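Local atomic coordinates of uncharacterized protein (PDB entry 5BMT), a protein that is of unknown function but probably belongs to a Bacteroidetes lipoprotein family, with an OB-type domain near its start and an immunoglobulin-like fold. Residues Y86-S91 with G186-M191; Y90-S95 with S140-Q145; Y117-V122 with A182-T187; R155-C160 with G194-A199; V204-K209 with S230-E235. All blocks are in the same frame, centred on the assembly; numbering follows the deposited sequence.

Interaction 1: residues Y86-S91 with G186-M191; sequences YDLSYS and GTLYSM. With SO4 (sulfate ion), chain D.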
# COMPACT_ATOMS: atom_id res chain seq x y z
N TYR A 86 1.60 1.47 9.22
CA TYR A 86 0.75 2.48 9.85
C TYR A 86 -0.67 1.99 9.98
O TYR A 86 -1.13 1.15 9.20
CB TYR A 86 0.77 3.79 9.02
CG TYR A 86 2.14 4.39 9.04
CD1 TYR A 86 2.55 5.22 10.09
CD2 TYR A 86 3.08 4.07 8.05
CE1 TYR A 86 3.86 5.70 10.16
CE2 TYR A 86 4.38 4.55 8.11
CZ TYR A 86 4.77 5.37 9.17
OH TYR A 86 6.06 5.83 9.23
N ASP A 87 -1.38 2.52 10.96
CA ASP A 87 -2.80 2.25 11.09
C ASP A 87 -3.56 3.13 10.12
O ASP A 87 -3.00 4.11 9.59
CB ASP A 87 -3.22 2.64 12.53
CG ASP A 87 -2.53 1.80 13.58
OD1 ASP A 87 -2.29 0.59 13.32
OD2 ASP A 87 -2.26 2.34 14.68
N LEU A 88 -4.83 2.78 9.87
CA LEU A 88 -5.69 3.65 9.10
C LEU A 88 -6.59 4.30 10.14
O LEU A 88 -7.35 3.62 10.82
CB LEU A 88 -6.46 2.94 7.98
CG LEU A 88 -7.58 3.76 7.32
CD1 LEU A 88 -7.09 5.06 6.72
CD2 LEU A 88 -8.26 2.99 6.28
N SER A 89 -6.41 5.62 10.31
CA SER A 89 -7.09 6.41 11.32
C SER A 89 -8.47 6.88 10.85
O SER A 89 -8.60 7.37 9.72
CB SER A 89 -6.21 7.60 11.68
OG SER A 89 -4.92 7.17 12.07
N TYR A 90 -9.48 6.79 11.70
CA TYR A 90 -10.82 7.25 11.35
C TYR A 90 -11.13 8.59 12.03
O TYR A 90 -12.29 8.92 12.23
CB TYR A 90 -11.85 6.16 11.73
CG TYR A 90 -11.62 4.91 10.89
CD1 TYR A 90 -11.96 4.88 9.53
CD2 TYR A 90 -10.96 3.81 11.43
CE1 TYR A 90 -11.70 3.75 8.75
CE2 TYR A 90 -10.75 2.65 10.67
CZ TYR A 90 -11.13 2.63 9.33
OH TYR A 90 -10.90 1.49 8.57
N SER A 91 -10.08 9.35 12.35
CA SER A 91 -10.21 10.68 12.98
C SER A 91 -9.78 11.71 11.94
O SER A 91 -8.60 11.99 11.80
CB SER A 91 -9.32 10.78 14.23
OG SER A 91 -9.60 9.86 15.28
N GLY A 186 -7.61 -4.00 6.77
CA GLY A 186 -8.68 -4.92 7.14
C GLY A 186 -9.99 -4.27 7.54
O GLY A 186 -11.06 -4.68 7.07
N THR A 187 -9.93 -3.25 8.43
CA THR A 187 -11.20 -2.64 8.85
C THR A 187 -11.76 -1.74 7.76
O THR A 187 -12.99 -1.65 7.63
CB THR A 187 -11.07 -1.92 10.18
OG1 THR A 187 -10.11 -0.87 10.03
CG2 THR A 187 -10.63 -2.89 11.31
N LEU A 188 -10.88 -1.12 6.93
CA LEU A 188 -11.38 -0.33 5.81
C LEU A 188 -12.14 -1.22 4.85
O LEU A 188 -13.23 -0.87 4.41
CB LEU A 188 -10.22 0.36 5.08
CG LEU A 188 -10.66 1.25 3.92
CD1 LEU A 188 -11.35 2.49 4.41
CD2 LEU A 188 -9.52 1.62 3.04
N TYR A 189 -11.56 -2.39 4.54
CA TYR A 189 -12.24 -3.30 3.62
C TYR A 189 -13.61 -3.70 4.15
O TYR A 189 -14.58 -3.63 3.39
CB TYR A 189 -11.37 -4.57 3.45
CG TYR A 189 -12.04 -5.61 2.57
CD1 TYR A 189 -11.85 -5.60 1.18
CD2 TYR A 189 -12.85 -6.60 3.12
CE1 TYR A 189 -12.48 -6.54 0.37
CE2 TYR A 189 -13.46 -7.56 2.31
CZ TYR A 189 -13.26 -7.53 0.94
OH TYR A 189 -13.90 -8.46 0.15
N SER A 190 -13.69 -4.13 5.42
CA SER A 190 -14.96 -4.58 5.99
C SER A 190 -15.99 -3.46 5.98
O SER A 190 -17.15 -3.71 5.63
CB SER A 190 -14.77 -5.10 7.41
OG SER A 190 -13.89 -6.21 7.39
N MSE A 191 -15.56 -2.22 6.31
CA MSE A 191 -16.50 -1.12 6.35
C MSE A 191 -16.99 -0.76 4.95
O MSE A 191 -18.21 -0.62 4.77
CB MSE A 191 -15.86 0.10 7.02
CG MSE A 191 -16.84 1.25 7.19
SE MSE A 191 -15.95 2.78 7.97
CE MSE A 191 -14.86 3.19 6.53
S SO4 D . -14.98 -9.17 5.97
O1 SO4 D . -13.60 -8.77 6.20
O2 SO4 D . -15.06 -10.01 4.78
O3 SO4 D . -15.46 -9.92 7.14
O4 SO4 D . -15.82 -7.98 5.78
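Y90, just past the end of strand 85-89, spans to T187, L188 and M191 in the first turns of helix 186-198. Its CB already points at the helix, and chi1 of -65° sets CG beside the backbone N and aims the ring at T187 and M191. On one side of the ring, CE1 meets the methyl CE of selenomethionine M191 at 3.9 Å. On the other, CE2 passes OG1 of T187 at 3.6 Å, near the ring plane. At the tip, Y90 OH and T187 OG1 share a hydrogen bond of 2.9 Å, in which either hydroxyl could be the donor. The backbone N of L188 is also close, 3.1 Å from Y90 OH, but the angle is too poor for a bond. M191 adds a Met-aromatic contact: its SE lies 5.2 Å from the centroid of the Y90 ring, 40° off the normal, the selenomethionine running back past the tyrosine, antiparallel to it. The first turns of helix 186-198 thus pack against strand 85-89 and the loop after it, with L88 and L188 in contact beneath the tyrosine. There L88 pushes CD2 against L188, 3.5 Å from its CB, and V183 and M139 also touch L88. On another side of the helix, S190 OG approaches O1 of a sulfate ion at 2.8 Å; that ion probably came from the crystallisation liquor.

Interaction 2: residues Y90-S95 with S140-Q145; sequences YSPLDS and SMDSNQ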
# COMPACT_ATOMS: atom_id res chain seq x y z
N TYR A 90 -9.48 6.79 11.70
CA TYR A 90 -10.82 7.25 11.35
C TYR A 90 -11.13 8.59 12.03
O TYR A 90 -12.29 8.92 12.23
CB TYR A 90 -11.85 6.16 11.73
CG TYR A 90 -11.62 4.91 10.89
CD1 TYR A 90 -11.96 4.88 9.53
CD2 TYR A 90 -10.96 3.81 11.43
CE1 TYR A 90 -11.70 3.75 8.75
CE2 TYR A 90 -10.75 2.65 10.67
CZ TYR A 90 -11.13 2.63 9.33
OH TYR A 90 -10.90 1.49 8.57
N SER A 91 -10.08 9.35 12.35
CA SER A 91 -10.21 10.68 12.98
C SER A 91 -9.78 11.71 11.94
O SER A 91 -8.60 11.99 11.80
CB SER A 91 -9.32 10.78 14.23
OG SER A 91 -9.60 9.86 15.28
N PRO A 92 -10.72 12.29 11.18
CA PRO A 92 -10.33 13.26 10.14
C PRO A 92 -9.70 14.52 10.73
O PRO A 92 -10.00 14.93 11.86
CB PRO A 92 -11.63 13.56 9.41
CG PRO A 92 -12.71 13.18 10.35
CD PRO A 92 -12.18 12.07 11.20
N LEU A 93 -8.73 15.07 9.99
CA LEU A 93 -7.97 16.26 10.38
C LEU A 93 -8.45 17.47 9.61
O LEU A 93 -9.02 17.32 8.54
CB LEU A 93 -6.48 16.03 10.06
CG LEU A 93 -5.82 14.84 10.78
CD1 LEU A 93 -4.40 14.59 10.26
CD2 LEU A 93 -5.81 15.06 12.26
N ASP A 94 -8.20 18.67 10.15
CA ASP A 94 -8.57 19.89 9.43
C ASP A 94 -7.33 20.40 8.63
O ASP A 94 -6.31 19.70 8.57
CB ASP A 94 -9.15 20.96 10.39
CG ASP A 94 -8.22 21.46 11.48
OD1 ASP A 94 -6.99 21.24 11.37
OD2 ASP A 94 -8.72 22.08 12.44
N SER A 95 -7.45 21.60 8.03
CA SER A 95 -6.40 22.19 7.19
C SER A 95 -5.20 22.71 7.97
O SER A 95 -4.20 23.08 7.35
CB SER A 95 -6.98 23.30 6.33
OG SER A 95 -7.86 22.75 5.37
N SER A 140 -5.72 8.94 7.10
CA SER A 140 -6.97 9.09 7.80
C SER A 140 -8.14 9.14 6.84
O SER A 140 -7.96 9.37 5.65
CB SER A 140 -6.93 10.35 8.66
OG SER A 140 -6.69 11.52 7.88
N MSE A 141 -9.33 9.15 7.40
CA MSE A 141 -10.50 9.34 6.58
C MSE A 141 -11.68 9.59 7.46
O MSE A 141 -11.64 9.30 8.66
CB MSE A 141 -10.78 8.17 5.60
CG MSE A 141 -10.75 6.80 6.24
SE MSE A 141 -12.00 5.67 5.29
CE MSE A 141 -13.42 6.30 6.01
N ASP A 142 -12.71 10.18 6.86
CA ASP A 142 -13.96 10.45 7.52
C ASP A 142 -14.90 9.28 7.20
O ASP A 142 -15.33 9.15 6.06
CB ASP A 142 -14.52 11.81 7.03
CG ASP A 142 -15.93 12.13 7.49
OD1 ASP A 142 -16.37 11.57 8.52
OD2 ASP A 142 -16.59 12.97 6.83
N SER A 143 -15.16 8.41 8.19
CA SER A 143 -16.08 7.26 8.06
C SER A 143 -17.55 7.67 7.81
O SER A 143 -18.36 6.82 7.44
CB SER A 143 -15.98 6.35 9.28
OG SER A 143 -16.50 6.97 10.45
N ASN A 144 -17.90 8.95 8.01
CA ASN A 144 -19.27 9.45 7.78
C ASN A 144 -19.43 10.04 6.37
O ASN A 144 -20.53 10.46 6.02
CB ASN A 144 -19.65 10.51 8.82
CG ASN A 144 -19.78 9.97 10.23
OD1 ASN A 144 -20.08 8.80 10.45
ND2 ASN A 144 -19.61 10.85 11.20
N GLN A 145 -18.34 10.11 5.59
CA GLN A 145 -18.34 10.68 4.24
C GLN A 145 -19.23 9.91 3.30
O GLN A 145 -19.33 8.69 3.37
CB GLN A 145 -16.91 10.73 3.63
CG GLN A 145 -16.42 9.40 3.01
CD GLN A 145 -15.04 9.48 2.42
OE1 GLN A 145 -14.88 9.64 1.22
NE2 GLN A 145 -14.02 9.35 3.24
O HOH W 1 -14.53 8.89 10.88
O HOH W 2 -8.10 13.82 7.46
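A Met-aromatic contact joins the two loops that leave strands 85-89 and 134-140: the SE of selenomethionine M141 sits at the edge of the Y90 ring, 4.0 Å from CE1. M141 runs alongside the tyrosine in the same direction. Its CB heads away from the other loop, but bends at chi2 and chi3 bring CG, SE and the methyl CE back along the CD1 and CE1 side of the ring. The backbone packs closely too. M141 O is buried against Y90 CA at 3.5 Å, a CA-H...O contact, and it has no conventional hydrogen-bond partner in the model. No direct hydrogen bond crosses the contact, and water does the bridging. One water donates to Y90 O at 2.6 Å and accepts from S143 N; a second accepts from L93 N and is hydrogen-bonded to S140 OG at 2.7 Å. Beyond M141 the chain folds into a type I turn from D142 to Q145, on which an Asx turn is superposed: N144 N donates to D142 OD1 at 3.1 Å from above the carboxylate plane. D142 O is held from opposite faces by Q145 N and by Q145 NE2, the latter at 3.1 Å. At the first residue of this turn, P92 CG packs 4.0 Å from D142 CB, the two side chains crossing at a slant near the surface.

Interaction 3: residues Y117-V122 with A182-T187; sequences YKRIVV and AVEGGT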
# COMPACT_ATOMS: atom_id res chain seq x y z
N TYR A 117 -4.37 -11.29 5.78
CA TYR A 117 -4.23 -9.86 5.94
C TYR A 117 -4.64 -9.07 4.73
O TYR A 117 -4.65 -9.59 3.60
CB TYR A 117 -2.74 -9.53 6.18
CG TYR A 117 -2.15 -10.11 7.43
CD1 TYR A 117 -2.30 -9.47 8.66
CD2 TYR A 117 -1.41 -11.29 7.39
CE1 TYR A 117 -1.74 -10.00 9.82
CE2 TYR A 117 -0.87 -11.84 8.55
CZ TYR A 117 -1.02 -11.18 9.76
OH TYR A 117 -0.49 -11.71 10.92
N LYS A 118 -4.94 -7.79 4.98
CA LYS A 118 -5.13 -6.80 3.90
C LYS A 118 -4.29 -5.59 4.24
O LYS A 118 -4.30 -5.15 5.41
CB LYS A 118 -6.61 -6.40 3.72
CG LYS A 118 -7.49 -7.61 3.37
CD LYS A 118 -8.92 -7.21 3.08
CE LYS A 118 -9.79 -8.44 2.86
NZ LYS A 118 -10.13 -9.12 4.15
N ARG A 119 -3.56 -5.06 3.25
CA ARG A 119 -2.78 -3.84 3.47
C ARG A 119 -2.90 -2.93 2.30
O ARG A 119 -2.84 -3.39 1.15
CB ARG A 119 -1.27 -4.11 3.69
CG ARG A 119 -0.88 -4.51 5.12
CD ARG A 119 -0.94 -6.00 5.31
NE ARG A 119 -0.51 -6.32 6.69
CZ ARG A 119 -1.26 -6.18 7.78
NH1 ARG A 119 -2.53 -5.79 7.68
NH2 ARG A 119 -0.75 -6.45 8.98
N ILE A 120 -3.01 -1.62 2.57
CA ILE A 120 -2.89 -0.66 1.48
C ILE A 120 -1.40 -0.35 1.35
O ILE A 120 -0.76 0.03 2.34
CB ILE A 120 -3.68 0.63 1.76
CG1 ILE A 120 -5.15 0.33 1.99
CG2 ILE A 120 -3.50 1.64 0.60
CD1 ILE A 120 -5.90 1.52 2.66
N VAL A 121 -0.84 -0.54 0.18
CA VAL A 121 0.52 -0.07 -0.06
C VAL A 121 0.36 1.30 -0.69
O VAL A 121 -0.38 1.42 -1.69
CB VAL A 121 1.36 -1.01 -0.96
CG1 VAL A 121 2.68 -0.36 -1.41
CG2 VAL A 121 1.64 -2.33 -0.24
N VAL A 122 1.01 2.31 -0.12
CA VAL A 122 0.89 3.65 -0.67
C VAL A 122 2.29 4.19 -0.91
O VAL A 122 3.21 3.87 -0.15
CB VAL A 122 -0.01 4.59 0.18
CG1 VAL A 122 0.38 4.61 1.62
CG2 VAL A 122 -0.08 6.00 -0.39
N ALA A 182 3.12 0.74 4.28
CA ALA A 182 2.00 -0.17 4.36
C ALA A 182 1.01 0.33 5.40
O ALA A 182 1.43 0.65 6.51
CB ALA A 182 2.51 -1.55 4.76
N VAL A 183 -0.26 0.38 5.06
CA VAL A 183 -1.31 0.84 5.97
C VAL A 183 -2.28 -0.31 6.20
O VAL A 183 -2.64 -1.03 5.26
CB VAL A 183 -2.03 2.06 5.34
CG1 VAL A 183 -3.20 2.52 6.21
CG2 VAL A 183 -1.03 3.23 5.13
N GLU A 184 -2.72 -0.51 7.45
CA GLU A 184 -3.70 -1.54 7.73
C GLU A 184 -4.95 -1.38 6.84
O GLU A 184 -5.53 -0.29 6.79
CB GLU A 184 -4.11 -1.43 9.22
CG GLU A 184 -5.17 -2.43 9.64
CD GLU A 184 -4.78 -3.88 9.37
OE1 GLU A 184 -3.66 -4.28 9.79
OE2 GLU A 184 -5.56 -4.60 8.70
N GLY A 185 -5.37 -2.46 6.16
CA GLY A 185 -6.52 -2.39 5.28
C GLY A 185 -7.73 -3.21 5.69
O GLY A 185 -8.77 -3.14 5.02
N GLY A 186 -7.61 -4.00 6.77
CA GLY A 186 -8.68 -4.92 7.14
C GLY A 186 -9.99 -4.27 7.54
O GLY A 186 -11.06 -4.68 7.07
N THR A 187 -9.93 -3.25 8.43
CA THR A 187 -11.20 -2.64 8.85
C THR A 187 -11.76 -1.74 7.76
O THR A 187 -12.99 -1.65 7.63
CB THR A 187 -11.07 -1.92 10.18
OG1 THR A 187 -10.11 -0.87 10.03
CG2 THR A 187 -10.63 -2.89 11.31
O HOH W 3 -5.62 -7.24 7.82
O HOH W 4 -11.19 -7.44 6.30
O HOH W 5 -2.70 -6.61 11.19
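K118 O is gripped from opposite faces of its carbonyl plane. G185 N donates to it from the facing segment at 3.0 Å, and R119 NH1 comes back from its own strand at 2.9 Å with the oxygen in the guanidinium plane. That same R119 NH1 also forms a salt bridge to E184 OE1 at 2.8 Å, striking the oxygen from above the carboxylate plane, with the two flat groups turned 71° apart. The bend at chi2 of R119, 90°, curls the arginine over so that one nitrogen serves both acceptors, while NE is held by G48 O. Along the backbone this is an antiparallel pairing of strands 118-126 and 173-184, in which I120 and V183 are a hydrogen-bonded pair. I120 N donates to V183 O at 2.8 Å, and V183 N returns the bond to I120 O. E184 then ends the strand and caps the next element: its OE2 accepts from G186 N at 2.9 Å, at the start of helix 186-198. Waters add bridges from K118 N to E184 OE2 and from K118 NZ to G186 O. On the apolar face, V183 CG2 rests 4.0 Å from V122 CG1, beside I120.

Interaction 4: residues R155-C160 with G194-A199; sequences RVYTLC and GKESAA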
# COMPACT_ATOMS: atom_id res chain seq x y z
N ARG A 155 -19.16 6.91 -6.98
CA ARG A 155 -18.99 6.44 -5.60
C ARG A 155 -17.52 6.25 -5.24
O ARG A 155 -17.12 5.19 -4.76
CB ARG A 155 -19.80 5.13 -5.36
CG ARG A 155 -21.30 5.33 -5.67
CD ARG A 155 -22.17 4.14 -5.29
NE ARG A 155 -22.13 3.87 -3.85
CZ ARG A 155 -22.88 4.46 -2.93
NH1 ARG A 155 -23.78 5.38 -3.28
NH2 ARG A 155 -22.74 4.14 -1.65
N VAL A 156 -16.73 7.30 -5.40
CA VAL A 156 -15.31 7.25 -5.03
C VAL A 156 -15.15 7.80 -3.60
O VAL A 156 -15.64 8.91 -3.29
CB VAL A 156 -14.48 8.09 -6.03
CG1 VAL A 156 -13.00 8.10 -5.65
CG2 VAL A 156 -14.67 7.58 -7.47
N TYR A 157 -14.46 7.04 -2.74
CA TYR A 157 -14.15 7.46 -1.37
C TYR A 157 -12.82 8.15 -1.36
O TYR A 157 -11.96 7.83 -2.18
CB TYR A 157 -14.10 6.23 -0.44
CG TYR A 157 -15.47 5.64 -0.16
CD1 TYR A 157 -16.24 6.10 0.90
CD2 TYR A 157 -15.99 4.63 -0.97
CE1 TYR A 157 -17.50 5.56 1.16
CE2 TYR A 157 -17.24 4.07 -0.71
CZ TYR A 157 -18.00 4.54 0.35
OH TYR A 157 -19.22 3.99 0.63
N THR A 158 -12.63 9.07 -0.43
CA THR A 158 -11.34 9.77 -0.37
C THR A 158 -10.67 9.53 0.98
O THR A 158 -11.29 9.76 2.04
CB THR A 158 -11.54 11.28 -0.63
OG1 THR A 158 -12.02 11.47 -1.96
CG2 THR A 158 -10.23 12.08 -0.47
N LEU A 159 -9.43 9.04 0.93
CA LEU A 159 -8.56 8.87 2.09
C LEU A 159 -7.57 10.03 2.06
O LEU A 159 -7.41 10.65 1.01
CB LEU A 159 -7.82 7.52 2.02
CG LEU A 159 -8.59 6.27 2.46
CD1 LEU A 159 -9.79 5.98 1.55
CD2 LEU A 159 -7.67 5.07 2.47
N CYS A 160 -6.95 10.33 3.19
CA CYS A 160 -5.99 11.42 3.23
C CYS A 160 -4.65 10.94 3.78
O CYS A 160 -4.60 10.28 4.81
CB CYS A 160 -6.53 12.57 4.05
SG CYS A 160 -5.36 13.93 4.24
N GLY A 194 -19.31 -3.37 3.39
CA GLY A 194 -20.65 -3.29 3.95
C GLY A 194 -21.45 -2.18 3.30
O GLY A 194 -22.59 -2.42 2.87
N LYS A 195 -20.85 -0.98 3.15
CA LYS A 195 -21.53 0.18 2.54
C LYS A 195 -21.79 -0.04 1.04
O LYS A 195 -22.89 0.23 0.56
CB LYS A 195 -20.68 1.46 2.70
CG LYS A 195 -20.54 1.94 4.15
CD LYS A 195 -19.62 3.15 4.23
CE LYS A 195 -19.38 3.62 5.65
NZ LYS A 195 -20.48 4.47 6.17
N GLU A 196 -20.78 -0.52 0.29
CA GLU A 196 -20.94 -0.67 -1.15
C GLU A 196 -21.79 -1.88 -1.54
O GLU A 196 -22.56 -1.75 -2.51
CB GLU A 196 -19.58 -0.67 -1.85
CG GLU A 196 -18.93 0.72 -1.81
CD GLU A 196 -19.88 1.83 -2.22
OE1 GLU A 196 -20.32 1.82 -3.39
OE2 GLU A 196 -20.31 2.62 -1.34
N SER A 197 -21.75 -3.00 -0.78
CA SER A 197 -22.64 -4.13 -1.12
C SER A 197 -24.11 -3.72 -0.88
O SER A 197 -24.99 -4.05 -1.69
CB SER A 197 -22.27 -5.38 -0.32
OG SER A 197 -22.50 -5.17 1.06
N ALA A 198 -24.36 -2.91 0.18
CA ALA A 198 -25.72 -2.41 0.47
C ALA A 198 -26.22 -1.49 -0.66
O ALA A 198 -27.42 -1.44 -0.91
CB ALA A 198 -25.72 -1.65 1.78
N ALA A 199 -25.30 -0.79 -1.35
CA ALA A 199 -25.58 0.11 -2.48
C ALA A 199 -25.69 -0.68 -3.81
O ALA A 199 -25.92 -0.08 -4.86
CB ALA A 199 -24.49 1.18 -2.58
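R155 and Y157 close on the carboxylate of E196, and this is the tight part of the contact. R155 takes it side-on with two nitrogens: NE donates to OE1 at 2.8 Å and NH2 to OE2 at 2.9 Å, each oxygen using its syn lone pair. The guanidinium and carboxylate planes are only 21° apart. Y157 OH then donates to E196 OE2 at 2.6 Å from the anti side, with the ring turned steeply, 76°, to the carboxylate. Three donors converge on this buried carboxylate, and the arginine beside it probably favours the ionised form of E196. A bend at chi2 (-49°) folds the glutamate toward the strand, where V204 also touches it. The outer, partly exposed side has van der Waals contacts in place of hydrogen bonds. A199 CB covers one face of the guanidinium, 3.6 Å from R155 NH2, and K195 leans its CB to within 3.6 Å of Y157 OH. K195 then turns off, its NZ making a weak hydrogen bond with S143 O. The whole is a bidentate salt bridge with an added tyrosine bond, tying the C-terminal end of helix 186-198 to strand 153-167, near where the chain turns a corner.

Interaction 5: residues V204-K209 with S230-E235; sequences VSYRVK and SQFSIE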
# COMPACT_ATOMS: atom_id res chain seq x y z
N VAL A 204 -15.14 -1.43 -4.80
CA VAL A 204 -14.93 -0.20 -4.05
C VAL A 204 -13.94 0.63 -4.85
O VAL A 204 -12.96 0.08 -5.35
CB VAL A 204 -14.42 -0.46 -2.62
CG1 VAL A 204 -13.92 0.83 -1.96
CG2 VAL A 204 -15.52 -1.10 -1.78
N SER A 205 -14.20 1.93 -4.95
CA SER A 205 -13.31 2.89 -5.61
C SER A 205 -12.86 3.90 -4.59
O SER A 205 -13.69 4.42 -3.83
CB SER A 205 -14.02 3.60 -6.76
OG SER A 205 -14.39 2.71 -7.79
N TYR A 206 -11.57 4.20 -4.56
CA TYR A 206 -11.09 5.22 -3.63
C TYR A 206 -9.91 5.98 -4.23
O TYR A 206 -9.31 5.55 -5.22
CB TYR A 206 -10.71 4.61 -2.27
CG TYR A 206 -9.39 3.86 -2.29
CD1 TYR A 206 -9.34 2.51 -2.64
CD2 TYR A 206 -8.21 4.49 -1.93
CE1 TYR A 206 -8.12 1.82 -2.70
CE2 TYR A 206 -6.99 3.79 -1.90
CZ TYR A 206 -6.94 2.48 -2.34
OH TYR A 206 -5.72 1.84 -2.42
N ARG A 207 -9.59 7.11 -3.62
CA ARG A 207 -8.41 7.85 -3.99
C ARG A 207 -7.77 8.39 -2.73
O ARG A 207 -8.43 8.41 -1.68
CB ARG A 207 -8.73 8.97 -4.97
CG ARG A 207 -9.67 9.97 -4.34
CD ARG A 207 -10.01 11.02 -5.35
NE ARG A 207 -10.88 12.03 -4.76
CZ ARG A 207 -11.16 13.18 -5.35
NH1 ARG A 207 -10.59 13.49 -6.51
NH2 ARG A 207 -11.96 14.06 -4.77
N VAL A 208 -6.53 8.85 -2.83
CA VAL A 208 -5.80 9.39 -1.68
C VAL A 208 -5.48 10.84 -1.96
O VAL A 208 -4.83 11.13 -2.97
CB VAL A 208 -4.52 8.58 -1.37
CG1 VAL A 208 -3.77 9.19 -0.18
CG2 VAL A 208 -4.85 7.12 -1.08
N LYS A 209 -5.91 11.75 -1.05
CA LYS A 209 -5.58 13.15 -1.16
C LYS A 209 -4.36 13.46 -0.28
O LYS A 209 -4.09 12.77 0.71
CB LYS A 209 -6.78 14.02 -0.85
CG LYS A 209 -7.15 14.23 0.57
CD LYS A 209 -8.14 15.43 0.59
CE LYS A 209 -8.14 16.17 1.91
NZ LYS A 209 -9.51 16.33 2.47
N SER A 230 -8.15 4.08 -7.31
CA SER A 230 -7.75 2.69 -7.09
C SER A 230 -9.00 1.89 -6.79
O SER A 230 -9.95 2.44 -6.23
CB SER A 230 -6.77 2.60 -5.92
OG SER A 230 -5.71 3.54 -6.02
N GLN A 231 -9.05 0.64 -7.22
CA GLN A 231 -10.27 -0.14 -7.01
C GLN A 231 -9.95 -1.52 -6.53
O GLN A 231 -8.88 -2.07 -6.83
CB GLN A 231 -11.05 -0.27 -8.33
CG GLN A 231 -11.55 1.08 -8.83
CD GLN A 231 -12.28 0.99 -10.15
OE1 GLN A 231 -11.87 0.26 -11.07
NE2 GLN A 231 -13.34 1.76 -10.26
N PHE A 232 -10.90 -2.10 -5.80
CA PHE A 232 -10.76 -3.49 -5.38
C PHE A 232 -12.12 -4.16 -5.37
O PHE A 232 -13.16 -3.51 -5.20
CB PHE A 232 -10.04 -3.66 -4.03
CG PHE A 232 -10.66 -2.92 -2.86
CD1 PHE A 232 -11.64 -3.52 -2.08
CD2 PHE A 232 -10.20 -1.66 -2.51
CE1 PHE A 232 -12.17 -2.86 -0.98
CE2 PHE A 232 -10.74 -1.00 -1.40
CZ PHE A 232 -11.71 -1.61 -0.64
N SER A 233 -12.11 -5.47 -5.57
CA SER A 233 -13.34 -6.24 -5.58
C SER A 233 -13.79 -6.53 -4.15
O SER A 233 -12.94 -6.79 -3.28
CB SER A 233 -13.13 -7.55 -6.33
OG SER A 233 -14.30 -8.37 -6.26
N ILE A 234 -15.11 -6.55 -3.92
CA ILE A 234 -15.69 -6.93 -2.62
C ILE A 234 -16.52 -8.22 -2.76
O ILE A 234 -17.29 -8.57 -1.87
CB ILE A 234 -16.44 -5.78 -1.92
CG1 ILE A 234 -17.50 -5.15 -2.86
CG2 ILE A 234 -15.43 -4.73 -1.41
CD1 ILE A 234 -18.53 -4.27 -2.18
N GLU A 235 -16.33 -8.93 -3.89
CA GLU A 235 -16.95 -10.24 -4.11
C GLU A 235 -16.03 -11.29 -3.49
O GLU A 235 -14.80 -11.14 -3.53
CB GLU A 235 -17.16 -10.53 -5.61
CG GLU A 235 -18.11 -9.58 -6.31
CD GLU A 235 -18.41 -10.00 -7.73
OE1 GLU A 235 -17.56 -9.73 -8.62
OE2 GLU A 235 -19.47 -10.61 -7.97
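Two aromatic rings fold back over their own cross-strand partners in this hairpin. V204 and F232 are an antiparallel hydrogen-bonded pair, and V204 CB lies over the face of the F232 ring, 3.8 Å from its centroid. Y206 and S230 repeat the pattern at the next hydrogen-bonded pair, with S230 CB 3.9 Å from the centroid of the Y206 ring. Both are CH-pi contacts, and both follow from the same torsion: F232 (chi1 56°) and Y206 (chi1 75°) carry CG in the crowded position between backbone N and carbonyl carbon, which swings each ring across the neighbouring strand. The Y206 side chain runs roughly perpendicular to that of F232, and Y206 CD1 comes to the edge of the F232 ring, 4.0 Å from CE2. V204 CG2 also meets I234 CG2 at 3.6 Å. Four backbone bonds hold the register, among them S230 N to Y206 O at 2.8 Å and V204 N to F232 O at 2.9 Å. The opposite face bears S205 and Q231, where Q231 NE2 donates to S205 OG at 2.8 Å. Y206 OH and S230 OG both find partners at S109, on strand 106-113. The chemistry is thus divided by face: one is largely apolar, with its hydroxyls bonded to S109 and F232 resting on L111 and F113, while the other pairs a buried S205 hydroxyl with the amide of exposed Q231.

Helix 186-198 supplies a segment to interactions 1, 3 and 4; interaction 2 touches it through M141 and S143, and interaction 5 follows it in the chain. Interactions 1 and 3 share G186 and T187, with centres about 8 Å apart, and their strands 85-89 and 173-184 are sheet neighbours. Interaction 2 starts from the same stretch as interaction 1, sharing Y90 and S91. Interaction 4 takes the far end of the helix, and interaction 5, about 8 Å from it between centres, uses strand 203-214, which runs beside strand 153-167. Interactions 1 and 3 cross with interaction 4 along the chain, while interaction 5 opens last. The helix thus contacts strands 85-89 and 153-167 from its two ends, clustering the contacts on the large mixed sheet.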